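Local coordinates for acyltransferase (Actinoplanes teichomyceticus, PDB 4Q38), which transfers long aliphatic acyl groups from acyl-CoA to the amino sugar of teicoplanin-type glycopeptide antibiotics, at residues L262-S266 against N267-L271. Residues are numbered along the deposited sequence; the frame is centred on the assembly and turned at random.
Sequences LTEDS and NIIQL. With COA (coenzyme A), chain D.
The pyrophosphate of coenzyme A sits at the N-terminus of helix 267-272 in the GNAT-like domain, and S266, the N-cap of that helix, joins the two. Its OG lies anti to the backbone N (chi1 162°), a rotation that turns the hydroxyl over the helix start, where it both caps the helix and binds the phosphate. OG accepts from I269 N in an almost straight capping bond, N-H...O 175°. It donates to O2A of the coenzyme at 2.6 Å. I268 N reaches the same O2A at 3.1 Å, while N267 N bonds to O1A at 2.8 Å. N267 holds the neighbouring phosphate through its amide, ND2 to O4A. With two backbone N-H groups of the first turn aimed at one phosphate, the helix end probably adds to the stabilisation of its negative charge.

Behind the cap, a type I turn from T263 to S266 brings the chain round to the helix start. I269 packs back against this approach, its CG1 3.7 Å from CB of L262 and also against the S266 side chain; L262 in turn meets S313 and L314 of helix 313-323. E264 OE2, near CG2 of I269, forms a salt bridge with R273. Q270 N makes the first helical bond, to S266 O. The Q270 chain, extended beyond CG, carries NE2 close to the E264, D265 and S266 carbonyls, and its bond to E264 O is weak and bent, at 3.0 Å.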
loop_
_atom_site.group_PDB
_atom_site.type_symbol
_atom_site.label_atom_id
_atom_site.label_comp_id
_atom_site.label_asym_id
_atom_site.label_seq_id
_atom_site.Cartn_x
_atom_site.Cartn_y
_atom_site.Cartn_z
ATOM N N LEU A 262 -24.439 3.457 -10.834
ATOM C CA LEU A 262 -23.542 3.420 -11.981
ATOM C C LEU A 262 -24.223 2.753 -13.155
ATOM O O LEU A 262 -25.010 1.825 -12.973
ATOM C CB LEU A 262 -22.242 2.695 -11.633
ATOM C CG LEU A 262 -21.435 3.280 -10.468
ATOM C CD1 LEU A 262 -20.205 2.425 -10.184
ATOM C CD2 LEU A 262 -21.046 4.730 -10.727
ATOM N N THR A 263 -23.917 3.226 -14.357
ATOM C CA THR A 263 -24.568 2.703 -15.549
ATOM C C THR A 263 -23.786 1.545 -16.160
ATOM O O THR A 263 -22.769 1.103 -15.616
ATOM C CB THR A 263 -24.859 3.807 -16.592
ATOM O OG1 THR A 263 -23.689 4.600 -16.796
ATOM C CG2 THR A 263 -25.987 4.716 -16.110
ATOM N N GLU A 264 -24.290 1.052 -17.285
ATOM C CA GLU A 264 -23.742 -0.112 -17.961
ATOM C C GLU A 264 -22.347 0.105 -18.527
ATOM O O GLU A 264 -21.615 -0.850 -18.759
ATOM C CB GLU A 264 -24.694 -0.562 -19.072
ATOM C CG GLU A 264 -25.847 -1.399 -18.549
ATOM C CD GLU A 264 -25.358 -2.549 -17.692
ATOM O OE1 GLU A 264 -24.653 -3.431 -18.234
ATOM O OE2 GLU A 264 -25.663 -2.563 -16.478
ATOM N N ASP A 265 -21.991 1.362 -18.750
ATOM C CA ASP A 265 -20.674 1.695 -19.272
ATOM C C ASP A 265 -19.598 1.675 -18.173
ATOM O O ASP A 265 -18.406 1.727 -18.475
ATOM C CB ASP A 265 -20.704 3.041 -20.004
ATOM C CG ASP A 265 -21.077 4.197 -19.096
ATOM O OD1 ASP A 265 -21.870 3.985 -18.154
ATOM O OD2 ASP A 265 -20.579 5.321 -19.321
ATOM N N SER A 266 -20.018 1.569 -16.912
ATOM C CA SER A 266 -19.075 1.512 -15.790
ATOM C C SER A 266 -18.204 0.260 -15.876
ATOM O O SER A 266 -18.709 -0.854 -16.052
ATOM C CB SER A 266 -19.808 1.572 -14.447
ATOM O OG SER A 266 -18.989 1.106 -13.378
ATOM N N ASN A 267 -16.892 0.456 -15.785
ATOM C CA ASN A 267 -15.944 -0.659 -15.737
ATOM C C ASN A 267 -16.158 -1.549 -14.512
ATOM O O ASN A 267 -16.121 -2.774 -14.620
ATOM C CB ASN A 267 -14.503 -0.133 -15.774
ATOM C CG ASN A 267 -14.162 0.513 -17.107
ATOM O OD1 ASN A 267 -14.561 0.017 -18.154
ATOM N ND2 ASN A 267 -13.435 1.625 -17.070
ATOM N N ILE A 268 -16.387 -0.920 -13.360
ATOM C CA ILE A 268 -16.675 -1.640 -12.111
ATOM C C ILE A 268 -17.884 -2.569 -12.291
ATOM O O ILE A 268 -17.794 -3.773 -12.031
ATOM C CB ILE A 268 -16.851 -0.664 -10.924
ATOM C CG1 ILE A 268 -15.490 -0.025 -10.579
ATOM C CG2 ILE A 268 -17.435 -1.376 -9.701
ATOM C CD1 ILE A 268 -15.545 1.169 -9.646
ATOM N N ILE A 269 -18.991 -2.020 -12.786
ATOM C CA ILE A 269 -20.207 -2.815 -12.977
ATOM C C ILE A 269 -19.942 -4.009 -13.890
ATOM O O ILE A 269 -20.182 -5.156 -13.487
ATOM C CB ILE A 269 -21.399 -1.956 -13.472
ATOM C CG1 ILE A 269 -21.675 -0.811 -12.486
ATOM C CG2 ILE A 269 -22.654 -2.815 -13.654
ATOM C CD1 ILE A 269 -22.135 -1.252 -11.108
ATOM N N GLN A 270 -19.407 -3.755 -15.087
ATOM C CA GLN A 270 -19.130 -4.825 -16.056
ATOM C C GLN A 270 -18.245 -5.926 -15.465
ATOM O O GLN A 270 -18.564 -7.112 -15.570
ATOM C CB GLN A 270 -18.464 -4.267 -17.321
ATOM C CG GLN A 270 -19.310 -3.314 -18.148
ATOM C CD GLN A 270 -18.463 -2.486 -19.103
ATOM O OE1 GLN A 270 -17.689 -3.022 -19.901
ATOM N NE2 GLN A 270 -18.606 -1.168 -19.024
ATOM N N LEU A 271 -17.154 -5.532 -14.809
ATOM C CA LEU A 271 -16.188 -6.509 -14.309
ATOM C C LEU A 271 -16.623 -7.228 -13.022
ATOM O O LEU A 271 -16.310 -8.405 -12.848
ATOM C CB LEU A 271 -14.791 -5.883 -14.142
ATOM C CG LEU A 271 -14.129 -5.333 -15.421
ATOM C CD1 LEU A 271 -12.871 -4.546 -15.063
ATOM C CD2 LEU A 271 -13.821 -6.451 -16.407
HETATM N N1A COA D . -12.899 8.684 -7.829
HETATM C C2A COA D . -13.760 9.464 -8.512
HETATM N N3A COA D . -14.449 9.045 -9.589
HETATM C C4A COA D . -14.297 7.775 -10.046
HETATM C C5A COA D . -13.370 6.863 -9.353
HETATM C C6A COA D . -12.651 7.399 -8.175
HETATM N N6A COA D . -11.784 6.644 -7.455
HETATM N N7A COA D . -13.424 5.694 -10.016
HETATM C C8A COA D . -14.302 5.835 -11.036
HETATM N N9A COA D . -14.810 7.083 -11.060
HETATM C C1B COA D . -15.812 7.610 -12.016
HETATM C C2B COA D . -15.419 7.433 -13.471
HETATM O O2B COA D . -14.645 8.539 -13.924
HETATM C C3B COA D . -16.770 7.327 -14.147
HETATM O O3B COA D . -17.340 8.635 -14.222
HETATM P P3B COA D . -18.498 9.054 -15.275
HETATM O O7A COA D . -17.757 9.141 -16.574
HETATM O O8A COA D . -19.005 10.344 -14.688
HETATM O O9A COA D . -19.520 7.944 -15.221
HETATM C C4B COA D . -17.582 6.528 -13.133
HETATM O O4B COA D . -17.025 6.866 -11.860
HETATM C C5B COA D . -17.553 5.012 -13.351
HETATM O O5B COA D . -16.207 4.525 -13.218
HETATM P P1A COA D . -15.772 3.036 -13.625
HETATM O O1A COA D . -15.643 2.889 -15.117
HETATM O O2A COA D . -16.675 2.096 -12.869
HETATM O O3A COA D . -14.297 2.933 -12.957
HETATM P P2A COA D . -12.913 3.385 -13.647
HETATM O O4A COA D . -12.371 2.239 -14.458
HETATM O O5A COA D . -13.047 4.728 -14.313
HETATM O O6A COA D . -12.011 3.598 -12.329
HETATM C CBP COA D . -10.473 2.708 -10.628
HETATM C CCP COA D . -11.727 2.491 -11.468
HETATM C CDP COA D . -10.357 1.479 -9.740
HETATM C CEP COA D . -9.279 2.807 -11.556
HETATM C CAP COA D . -10.606 3.994 -9.776
HETATM O OAP COA D . -11.809 3.943 -9.006
HETATM C C9P COA D . -9.464 4.301 -8.825
HETATM O O9P COA D . -8.414 4.752 -9.250
HETATM N N8P COA D . -9.675 4.094 -7.522
HETATM C C7P COA D . -8.617 4.189 -6.530
HETATM C C6P COA D . -7.969 2.827 -6.287
HETATM C C5P COA D . -8.963 1.856 -5.669
HETATM O O5P COA D . -10.074 2.236 -5.318
HETATM N N4P COA D . -8.555 0.588 -5.561
HETATM C C3P COA D . -9.288 -0.405 -4.782
HETATM C C2P COA D . -9.072 -0.271 -3.283
HETATM S S1P COA D . -10.023 -1.543 -2.386
#